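Local atomic coordinates of glutathione S-transferase omega-like 2 (Saccharomyces cerevisiae, PDB entry 5LKB), a protein that acts as a glutathione-dependent thiol transferase, dehydroascorbate reductase and dimethylarsinic acid reductase, and reacts with glutathionyl-(hydro)quinones. Residues W48-R51 against T52-R56; L161-E165 against T166-V170; N171-S174 against S175-I178; L283-A286 against D287-Y291. All blocks are in the same frame, centred on the assembly; numbering follows the deposited sequence.

Contact 1 (W48-R51 against T52-R56); sequences WAHR and TLITR
The imidazole of His50 lies under the end of Ile54, one helical turn on. Ile54 CD1 sits over one ring face, 3.8 Å from the ring centroid, a CH-pi contact. It lies nearest the CD2 and NE2 side of the ring, 3.5 Å from His50 CD2. CG of His50 is anti to its backbone N (chi1 -167°), which turns the ring along the helix towards Ile54. The two ring nitrogens are used outside the helix, ND1 by Arg296 and NE2 by Thr336 OG1.

Two threonines fold their hydroxyls back onto the helix. Thr52 OG1 donates to Ala49 O at 2.8 Å, in the carbonyl plane and on a lone pair. The same oxygen takes the backbone bond from Leu53 N. Thr55 OG1 donates to Arg51 O at 2.9 Å. Thr55 N reaches that oxygen from the opposite face of the carbonyl plane, so two donors grip it. Both buried hydroxyls are thus satisfied within the helix, and Thr52 CG2 packs on Ile177.

Arg51 runs back beneath Trp48. The indole edge atom Trp48 CE3 is 3.7 Å above the guanidinium plane. Arg51 NH1 makes a weak hydrogen bond to Ser174, a glutathione-binding residue. This is the start of helix 47-58 in the beta-alpha-beta unit of the thioredoxin-like domain, directly after the nucleophile Cys46.

Contact 2 (L161-E165 against T166-V170); sequences LWDLE and TQTIV
Asp163 OD2 is gripped twice by Thr166. The hydroxyl Thr166 OG1 donates to it at 2.5 Å, from the anti side. Thr166 N donates at 3.0 Å from above the same face of the carboxylate. The other oxygen, Asp163 OD1, accepts from Glu165 N, closing an Asx turn, and forms a salt bridge with Arg37. Without the carboxylate, as with an alanine here, the Thr166 hydroxyl and the turn amides would probably lose their acceptor, and Arg37 its salt bridge.

Asp163 N donates to Thr168 O at 2.9 Å in an almost straight bond (176°). Gln167 and Thr168 both face Asp163, a G1 beta bulge. Water bridges Leu164 O, Glu165 O and Gln167 NE2.

On the hairpin's other face, the Trp162 ring lies against backbone. With chi1 at -179° the indole swings away from its own N, and the six-membered ring slides under Gln167 C and Thr168 O. Ile169 CG1 meets the ring edge, 3.8 Å from Trp162 CE3. Trp162 NE1 is hydrogen-bonded to Tyr136 OH. Strand 160-163 pairs antiparallel with strand 38-42; strand 168-171 is outermost within this chain. Helix 141-148 packs on the Trp162 and Ile169 face, and helix 174-182 touches Leu161.

Contact 3 (N171-S174 against S175-I178); sequences NNES and SEII
Ile177 and Ile178 make the tight, buried part of this turn. Ile177 CD1 reaches 3.4 Å from Asn171 O, and its CG1 passes 3.5 Å from Asn171 OD1. Ile178 wraps its branches round Ser174 O, with CG1 at 3.3 Å.

The polar cap formed by Glu173 is on the partly exposed side. Its carboxylate oxygen OE2 accepts from Ser175 OG at 2.8 Å and from Ser175 N at 3.1 Å, from opposite faces of the carboxylate plane. Glu173 is the N-cap of helix 174-182. Its chain bends at chi2 (50°), which brings OE2 back over the first turn. The backbone atom Glu173 O is gripped as well. Ile177 N donates to it nearly straight (172°), and Glu176 N from above the carbonyl plane.

Glu176 is also partly exposed and more loosely held. Across the turn one side-chain hydrogen bond holds it: Asn171 ND2 donates to Glu176 OE1 at 3.1 Å, from the anti side. The amide and carboxylate planes stand 75° apart. OE1 also forms a salt bridge with Arg21. Asn171 OD1 accepts from Glu173 N at 2.8 Å, an Asx turn. A leucine in place of Asn171 would probably leave Glu173 N without its acceptor and Glu176 without its amide partner across the turn.

Glu173 and Ser174 bind glutathione, and a glycerol molecule bonds to Ser174 OG here. The turn leads from strand 168-171 into helix 174-182. Thr52 and Thr55 of helix 47-58 pack on Ile177 and Ile178, and helix 285-304 touches Ser175 and Ile178.

Contact 4 (L283-A286 against D287-Y291); sequences LTEA and DIRLY
Asp287 reaches back to the start of its own helix. Its OD2 accepts from Thr284 N at 3.0 Å through the anti lone pair, and the bond is nearly straight (169°). Thr284 OG1 caps the amide of Ala286, accepting from Ala286 N at 3.0 Å. Thr284 is the N-cap, and Thr284 and Asp287 form a capping box. One water also bonds to both Thr284 OG1 and Asp287 OD2. Leu283 CD1 covers the aspartate from the side, 3.9 Å from Asp287 CB.

This box opens helix 285-304 of the all-helical C-terminal domain of the glutathione transferase fold. One turn on, Glu285 and Arg289 lie side by side and point the same way. They touch by their aliphatic parts, Glu285 CG to Arg289 CD at 3.8 Å. Their planes are 23° apart, but Glu285 OE1 and Arg289 NH1 are 4.4 Å apart, too far for a salt bridge. Water spans them, weakly bonded on the glutamate side.

A second shell sets these groups. Thr278 OG1 and Trp322 NE1 hold Asp287 OD1, fixing the carboxylate's rotation. Glu285 has its salt bridge with Arg179 and a hydrogen bond from Asn212. Tyr216 of helix 205-220 packs on Arg289.

In the fold
The four contacts follow one another along the chain; each closes a short local turn, and none nests in or crosses another. Contact 1 lies on helix 47-58, between strands 38-42 and 66-69. Contact 2 closes the hairpin 160-163/168-171 at the sheet edge. Contact 3 follows at once and leads into helix 174-182; Leu161 N and Asn171 O, a probable hydrogen bond, join the two. Contact 4 begins helix 285-304 of the C-terminal domain. Contacts 1, 3 and 4 touch one another, so the two domains meet where helices 47-58, 174-182 and 285-304 pack together. Contact 2 lies apart from contact 4, with centres about 27 Å apart.

Contact 1 (W48-R51 against T52-R56)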
loop_
_atom_site.group_PDB
_atom_site.type_symbol
_atom_site.label_atom_id
_atom_site.label_comp_id
_atom_site.label_asym_id
_atom_site.label_seq_id
_atom_site.Cartn_x
_atom_site.Cartn_y
_atom_site.Cartn_z
ATOM N N TRP A 48 -4.012 13.628 16.178
ATOM C CA TRP A 48 -4.753 14.243 17.281
ATOM C C TRP A 48 -4.006 15.485 17.743
ATOM O O TRP A 48 -4.585 16.587 17.855
ATOM C CB TRP A 48 -4.925 13.169 18.384
ATOM C CG TRP A 48 -5.393 11.817 17.918
ATOM C CD1 TRP A 48 -4.614 10.714 17.750
ATOM C CD2 TRP A 48 -6.697 11.450 17.423
ATOM N NE1 TRP A 48 -5.331 9.691 17.200
ATOM C CE2 TRP A 48 -6.625 10.102 17.019
ATOM C CE3 TRP A 48 -7.925 12.106 17.332
ATOM C CZ2 TRP A 48 -7.723 9.418 16.535
ATOM C CZ3 TRP A 48 -9.009 11.434 16.874
ATOM C CH2 TRP A 48 -8.903 10.079 16.467
ATOM N N ALA A 49 -2.707 15.321 18.024
ATOM C CA ALA A 49 -1.876 16.468 18.394
ATOM C C ALA A 49 -1.801 17.483 17.268
ATOM O O ALA A 49 -1.743 18.694 17.497
ATOM C CB ALA A 49 -0.487 15.975 18.790
ATOM N N HIS A 50 -1.803 17.016 16.011
ATOM C CA HIS A 50 -1.734 17.922 14.891
ATOM C C HIS A 50 -2.906 18.910 14.929
ATOM O O HIS A 50 -2.765 20.038 14.551
ATOM C CB HIS A 50 -1.640 17.110 13.579
ATOM C CG HIS A 50 -1.258 17.902 12.364
ATOM N ND1 HIS A 50 -1.117 17.301 11.110
ATOM C CD2 HIS A 50 -0.908 19.197 12.215
ATOM C CE1 HIS A 50 -0.722 18.220 10.253
ATOM N NE2 HIS A 50 -0.577 19.376 10.899
ATOM N N ARG A 51 -4.090 18.473 15.365
ATOM C CA ARG A 51 -5.235 19.368 15.451
ATOM C C ARG A 51 -4.882 20.574 16.264
ATOM O O ARG A 51 -5.262 21.676 15.899
ATOM C CB ARG A 51 -6.410 18.684 16.146
ATOM C CG ARG A 51 -6.976 17.389 15.495
ATOM C CD ARG A 51 -7.880 16.746 16.513
ATOM N NE ARG A 51 -8.813 15.807 15.908
ATOM C CZ ARG A 51 -9.814 15.249 16.562
ATOM N NH1 ARG A 51 -10.014 15.583 17.847
ATOM N NH2 ARG A 51 -10.616 14.413 15.937
ATOM N N THR A 52 -4.154 20.355 17.345
ATOM C CA THR A 52 -3.865 21.448 18.269
ATOM C C THR A 52 -2.819 22.394 17.708
ATOM O O THR A 52 -2.868 23.593 18.005
ATOM C CB THR A 52 -3.474 20.912 19.650
ATOM O OG1 THR A 52 -2.189 20.322 19.689
ATOM C CG2 THR A 52 -4.460 19.904 20.169
ATOM N N LEU A 53 -1.843 21.892 16.926
ATOM C CA LEU A 53 -0.859 22.760 16.304
ATOM C C LEU A 53 -1.516 23.669 15.278
ATOM O O LEU A 53 -1.222 24.871 15.234
ATOM C CB LEU A 53 0.218 21.950 15.637
ATOM C CG LEU A 53 1.140 21.173 16.513
ATOM C CD1 LEU A 53 2.153 20.389 15.632
ATOM C CD2 LEU A 53 1.915 22.033 17.500
ATOM N N ILE A 54 -2.407 23.131 14.452
ATOM C CA ILE A 54 -3.088 23.919 13.443
ATOM C C ILE A 54 -3.897 25.032 14.130
ATOM O O ILE A 54 -3.875 26.203 13.728
ATOM C CB ILE A 54 -3.991 23.047 12.549
ATOM C CG1 ILE A 54 -3.106 22.084 11.725
ATOM C CG2 ILE A 54 -4.824 23.896 11.620
ATOM C CD1 ILE A 54 -3.839 20.877 11.233
ATOM N N THR A 55 -4.632 24.655 15.165
ATOM C CA THR A 55 -5.508 25.598 15.849
ATOM C C THR A 55 -4.692 26.657 16.581
ATOM O O THR A 55 -5.034 27.847 16.522
ATOM C CB THR A 55 -6.423 24.829 16.800
ATOM O OG1 THR A 55 -7.212 23.855 16.084
ATOM C CG2 THR A 55 -7.443 25.769 17.449
ATOM N N ARG A 56 -3.606 26.259 17.232
ATOM C CA ARG A 56 -2.685 27.206 17.842
ATOM C C ARG A 56 -2.205 28.256 16.846
ATOM O O ARG A 56 -2.113 29.459 17.159
ATOM C CB ARG A 56 -1.539 26.474 18.552
ATOM C CG ARG A 56 -0.385 27.359 19.032
ATOM C CD ARG A 56 0.541 26.521 19.813
ATOM N NE ARG A 56 1.846 27.125 20.101
ATOM C CZ ARG A 56 2.975 26.977 19.417
ATOM N NH1 ARG A 56 3.050 26.221 18.302
ATOM N NH2 ARG A 56 4.088 27.527 19.880
#

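Contact 2 (L161-E165 against T166-V170)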
loop_
_atom_site.group_PDB
_atom_site.type_symbol
_atom_site.label_atom_id
_atom_site.label_comp_id
_atom_site.label_asym_id
_atom_site.label_seq_id
_atom_site.Cartn_x
_atom_site.Cartn_y
_atom_site.Cartn_z
ATOM N N LEU A 161 -1.781 19.510 27.130
ATOM C CA LEU A 161 -1.841 20.939 27.462
ATOM C C LEU A 161 -1.529 21.081 28.964
ATOM O O LEU A 161 -2.237 20.519 29.806
ATOM C CB LEU A 161 -3.196 21.525 27.101
ATOM C CG LEU A 161 -3.394 22.992 27.467
ATOM C CD1 LEU A 161 -2.448 23.878 26.647
ATOM C CD2 LEU A 161 -4.834 23.386 27.257
ATOM N N TRP A 162 -0.389 21.688 29.254
ATOM C CA TRP A 162 0.312 21.654 30.552
ATOM C C TRP A 162 0.271 23.031 31.193
ATOM O O TRP A 162 0.446 24.046 30.517
ATOM C CB TRP A 162 1.777 21.345 30.313
ATOM C CG TRP A 162 2.673 21.252 31.576
ATOM C CD1 TRP A 162 3.598 22.180 32.000
ATOM C CD2 TRP A 162 2.747 20.165 32.505
ATOM N NE1 TRP A 162 4.252 21.700 33.096
ATOM C CE2 TRP A 162 3.725 20.507 33.476
ATOM C CE3 TRP A 162 2.078 18.962 32.637
ATOM C CZ2 TRP A 162 4.081 19.634 34.523
ATOM C CZ3 TRP A 162 2.422 18.105 33.704
ATOM C CH2 TRP A 162 3.387 18.478 34.647
ATOM N N ASP A 163 0.069 23.045 32.534
ATOM C CA ASP A 163 0.114 24.274 33.321
ATOM C C ASP A 163 1.417 24.330 34.085
ATOM O O ASP A 163 1.657 23.492 34.961
ATOM C CB ASP A 163 -1.051 24.330 34.318
ATOM C CG ASP A 163 -0.957 25.553 35.204
ATOM O OD1 ASP A 163 -0.411 26.547 34.707
ATOM O OD2 ASP A 163 -1.474 25.482 36.346
ATOM N N LEU A 164 2.244 25.325 33.761
ATOM C CA LEU A 164 3.521 25.511 34.454
ATOM C C LEU A 164 3.357 25.950 35.906
ATOM O O LEU A 164 4.243 25.678 36.716
ATOM C CB LEU A 164 4.362 26.543 33.709
ATOM C CG LEU A 164 4.886 26.100 32.320
ATOM C CD1 LEU A 164 5.396 27.367 31.593
ATOM C CD2 LEU A 164 5.961 25.012 32.420
ATOM N N GLU A 165 2.231 26.547 36.261
ATOM C CA GLU A 165 2.086 27.030 37.639
ATOM C C GLU A 165 1.763 25.897 38.609
ATOM O O GLU A 165 2.370 25.782 39.683
ATOM C CB GLU A 165 1.012 28.102 37.659
ATOM C CG GLU A 165 1.523 29.453 37.134
ATOM C CD GLU A 165 0.598 30.623 37.455
ATOM O OE1 GLU A 165 -0.361 30.472 38.281
ATOM O OE2 GLU A 165 0.829 31.695 36.856
ATOM N N THR A 166 0.780 25.073 38.287
ATOM C CA THR A 166 0.410 23.980 39.161
ATOM C C THR A 166 1.146 22.681 38.803
ATOM O O THR A 166 1.066 21.696 39.554
ATOM C CB THR A 166 -1.121 23.798 39.127
ATOM O OG1 THR A 166 -1.521 23.416 37.798
ATOM C CG2 THR A 166 -1.892 25.075 39.512
ATOM N N GLN A 167 1.856 22.654 37.651
ATOM C CA GLN A 167 2.570 21.461 37.169
ATOM C C GLN A 167 1.615 20.293 37.015
ATOM O O GLN A 167 1.811 19.233 37.595
ATOM C CB GLN A 167 3.785 21.115 38.024
ATOM C CG GLN A 167 4.723 22.291 38.104
ATOM C CD GLN A 167 6.115 21.924 38.548
ATOM O OE1 GLN A 167 6.492 20.746 38.575
ATOM N NE2 GLN A 167 6.910 22.942 38.875
ATOM N N THR A 168 0.531 20.542 36.283
ATOM C CA THR A 168 -0.472 19.522 36.046
ATOM C C THR A 168 -0.808 19.528 34.568
ATOM O O THR A 168 -0.621 20.527 33.868
ATOM C CB THR A 168 -1.769 19.790 36.869
ATOM O OG1 THR A 168 -2.264 21.109 36.603
ATOM C CG2 THR A 168 -1.534 19.575 38.378
ATOM N N ILE A 169 -1.427 18.439 34.145
ATOM C CA ILE A 169 -2.039 18.389 32.833
ATOM C C ILE A 169 -3.432 18.985 32.928
ATOM O O ILE A 169 -4.291 18.456 33.650
ATOM C CB ILE A 169 -2.092 16.941 32.355
ATOM C CG1 ILE A 169 -0.686 16.383 32.299
ATOM C CG2 ILE A 169 -2.828 16.839 31.028
ATOM C CD1 ILE A 169 -0.642 14.986 31.744
ATOM N N VAL A 170 -3.655 20.078 32.201
ATOM C CA VAL A 170 -4.976 20.700 32.135
ATOM C C VAL A 170 -5.917 19.801 31.368
ATOM O O VAL A 170 -7.010 19.447 31.820
ATOM C CB VAL A 170 -4.906 22.114 31.510
ATOM C CG1 VAL A 170 -6.326 22.716 31.311
ATOM C CG2 VAL A 170 -3.983 23.044 32.354
HETATM O O HOH W 1 5.130 25.668 39.357
#

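Contact 3 (N171-S174 against S175-I178)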
loop_
_atom_site.group_PDB
_atom_site.type_symbol
_atom_site.label_atom_id
_atom_site.label_comp_id
_atom_site.label_asym_id
_atom_site.label_seq_id
_atom_site.Cartn_x
_atom_site.Cartn_y
_atom_site.Cartn_z
ATOM N N ASN A 171 -5.480 19.377 30.179
ATOM C CA ASN A 171 -6.369 18.676 29.271
ATOM C C ASN A 171 -5.470 17.888 28.326
ATOM O O ASN A 171 -4.490 18.447 27.813
ATOM C CB ASN A 171 -7.251 19.628 28.514
ATOM C CG ASN A 171 -8.414 18.974 27.860
ATOM O OD1 ASN A 171 -8.218 18.187 26.910
ATOM N ND2 ASN A 171 -9.638 19.292 28.266
ATOM N N ASN A 172 -5.791 16.593 28.119
ATOM C CA ASN A 172 -5.106 15.752 27.132
ATOM C C ASN A 172 -6.087 15.160 26.135
ATOM O O ASN A 172 -5.782 14.137 25.489
ATOM C CB ASN A 172 -4.196 14.730 27.796
ATOM C CG ASN A 172 -4.949 13.585 28.401
ATOM O OD1 ASN A 172 -6.167 13.731 28.713
ATOM N ND2 ASN A 172 -4.253 12.424 28.589
ATOM N N GLU A 173 -7.186 15.832 25.878
ATOM C CA GLU A 173 -8.169 15.442 24.869
ATOM C C GLU A 173 -8.103 16.447 23.733
ATOM O O GLU A 173 -8.523 17.585 23.861
ATOM C CB GLU A 173 -9.557 15.321 25.515
ATOM C CG GLU A 173 -10.698 15.150 24.573
ATOM C CD GLU A 173 -10.422 14.015 23.565
ATOM O OE1 GLU A 173 -10.058 12.893 24.005
ATOM O OE2 GLU A 173 -10.581 14.242 22.342
ATOM N N SER A 174 -7.664 15.994 22.542
ATOM C CA SER A 174 -7.435 16.963 21.476
ATOM C C SER A 174 -8.719 17.706 21.093
ATOM O O SER A 174 -8.660 18.858 20.651
ATOM C CB SER A 174 -6.799 16.277 20.233
ATOM O OG SER A 174 -7.721 15.388 19.583
ATOM N N SER A 175 -9.887 17.052 21.184
ATOM C CA SER A 175 -11.117 17.679 20.733
ATOM C C SER A 175 -11.477 18.837 21.662
ATOM O O SER A 175 -12.177 19.756 21.214
ATOM C CB SER A 175 -12.268 16.668 20.704
ATOM O OG SER A 175 -12.600 16.168 21.999
ATOM N N GLU A 176 -10.999 18.779 22.923
ATOM C CA GLU A 176 -11.310 19.830 23.908
ATOM C C GLU A 176 -10.211 20.873 23.881
ATOM O O GLU A 176 -10.483 22.069 24.009
ATOM C CB GLU A 176 -11.455 19.220 25.293
ATOM C CG GLU A 176 -12.783 18.448 25.409
ATOM C CD GLU A 176 -12.902 17.588 26.661
ATOM O OE1 GLU A 176 -11.952 17.464 27.455
ATOM O OE2 GLU A 176 -13.973 16.973 26.860
ATOM N N ILE A 177 -8.950 20.445 23.737
ATOM C CA ILE A 177 -7.875 21.450 23.619
ATOM C C ILE A 177 -8.177 22.433 22.494
ATOM O O ILE A 177 -7.983 23.642 22.640
ATOM C CB ILE A 177 -6.498 20.772 23.457
ATOM C CG1 ILE A 177 -6.102 19.996 24.711
ATOM C CG2 ILE A 177 -5.399 21.781 23.053
ATOM C CD1 ILE A 177 -4.935 18.986 24.473
ATOM N N ILE A 178 -8.660 21.959 21.340
ATOM C CA ILE A 178 -8.928 22.899 20.257
ATOM C C ILE A 178 -10.112 23.833 20.559
ATOM O O ILE A 178 -10.184 24.937 20.008
ATOM C CB ILE A 178 -9.042 22.134 18.906
ATOM C CG1 ILE A 178 -10.263 21.204 18.901
ATOM C CG2 ILE A 178 -7.720 21.477 18.593
ATOM C CD1 ILE A 178 -10.347 20.350 17.584
#

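Contact 4 (L283-A286 against D287-Y291)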
loop_
_atom_site.group_PDB
_atom_site.type_symbol
_atom_site.label_atom_id
_atom_site.label_comp_id
_atom_site.label_asym_id
_atom_site.label_seq_id
_atom_site.Cartn_x
_atom_site.Cartn_y
_atom_site.Cartn_z
ATOM N N LEU A 283 -13.666 28.171 6.738
ATOM C CA LEU A 283 -12.839 27.234 7.486
ATOM C C LEU A 283 -13.341 27.100 8.911
ATOM O O LEU A 283 -13.550 28.092 9.623
ATOM C CB LEU A 283 -11.405 27.707 7.481
ATOM C CG LEU A 283 -10.338 26.919 8.241
ATOM C CD1 LEU A 283 -10.042 25.686 7.468
ATOM C CD2 LEU A 283 -9.055 27.708 8.492
ATOM N N THR A 284 -13.534 25.884 9.334
ATOM C CA THR A 284 -13.952 25.530 10.668
ATOM C C THR A 284 -13.125 24.391 11.224
ATOM O O THR A 284 -12.336 23.720 10.511
ATOM C CB THR A 284 -15.435 25.144 10.744
ATOM O OG1 THR A 284 -15.611 23.787 10.291
ATOM C CG2 THR A 284 -16.341 26.132 9.978
ATOM N N GLU A 285 -13.355 24.142 12.503
ATOM C CA GLU A 285 -12.800 23.001 13.210
ATOM C C GLU A 285 -13.064 21.676 12.489
ATOM O O GLU A 285 -12.248 20.745 12.590
ATOM C CB GLU A 285 -13.465 22.929 14.577
ATOM C CG GLU A 285 -13.084 21.771 15.384
ATOM C CD GLU A 285 -13.858 21.730 16.706
ATOM O OE1 GLU A 285 -14.760 20.876 16.853
ATOM O OE2 GLU A 285 -13.524 22.546 17.589
ATOM N N ALA A 286 -14.214 21.561 11.820
ATOM C CA ALA A 286 -14.527 20.314 11.112
ATOM C C ALA A 286 -13.467 20.046 10.061
ATOM O O ALA A 286 -13.070 18.885 9.856
ATOM C CB ALA A 286 -15.894 20.410 10.431
ATOM N N ASP A 287 -13.014 21.104 9.361
ATOM C CA ASP A 287 -11.939 20.921 8.374
ATOM C C ASP A 287 -10.644 20.484 9.045
ATOM O O ASP A 287 -9.903 19.616 8.510
ATOM C CB ASP A 287 -11.692 22.193 7.593
ATOM C CG ASP A 287 -12.885 22.644 6.852
ATOM O OD1 ASP A 287 -13.359 21.964 5.941
ATOM O OD2 ASP A 287 -13.392 23.764 7.170
ATOM N N ILE A 288 -10.320 21.095 10.157
ATOM C CA ILE A 288 -9.085 20.795 10.864
ATOM C C ILE A 288 -9.051 19.333 11.257
ATOM O O ILE A 288 -8.064 18.625 11.023
ATOM C CB ILE A 288 -8.908 21.755 12.058
ATOM C CG1 ILE A 288 -8.720 23.183 11.529
ATOM C CG2 ILE A 288 -7.734 21.305 12.944
ATOM C CD1 ILE A 288 -8.733 24.252 12.590
ATOM N N ARG A 289 -10.129 18.852 11.854
ATOM C CA ARG A 289 -10.177 17.499 12.356
ATOM C C ARG A 289 -10.114 16.501 11.209
ATOM O O ARG A 289 -9.411 15.496 11.333
ATOM C CB ARG A 289 -11.421 17.282 13.224
ATOM C CG ARG A 289 -11.338 18.004 14.612
ATOM C CD ARG A 289 -12.771 18.009 15.259
ATOM N NE ARG A 289 -13.313 16.669 15.320
ATOM C CZ ARG A 289 -13.800 16.041 16.359
ATOM N NH1 ARG A 289 -13.861 16.628 17.557
ATOM N NH2 ARG A 289 -14.282 14.806 16.197
ATOM N N LEU A 290 -10.791 16.773 10.099
ATOM C CA LEU A 290 -10.720 15.844 8.959
ATOM C C LEU A 290 -9.329 15.882 8.355
ATOM O O LEU A 290 -8.800 14.827 7.944
ATOM C CB LEU A 290 -11.753 16.202 7.901
ATOM C CG LEU A 290 -11.767 15.333 6.627
ATOM C CD1 LEU A 290 -12.062 13.921 7.002
ATOM C CD2 LEU A 290 -12.774 15.836 5.650
ATOM N N TYR A 291 -8.743 17.066 8.234
ATOM C CA TYR A 291 -7.446 17.230 7.556
ATOM C C TYR A 291 -6.357 16.341 8.159
ATOM O O TYR A 291 -5.519 15.774 7.425
ATOM C CB TYR A 291 -6.977 18.689 7.686
ATOM C CG TYR A 291 -5.574 18.975 7.153
ATOM C CD1 TYR A 291 -4.511 18.863 7.980
ATOM C CD2 TYR A 291 -5.340 19.320 5.840
ATOM C CE1 TYR A 291 -3.230 19.093 7.567
ATOM C CE2 TYR A 291 -4.039 19.574 5.387
ATOM C CZ TYR A 291 -3.002 19.489 6.248
ATOM O OH TYR A 291 -1.705 19.721 5.836
HETATM O O HOH W 2 -16.080 23.797 7.608
HETATM O O HOH W 3 -13.631 19.249 18.828
#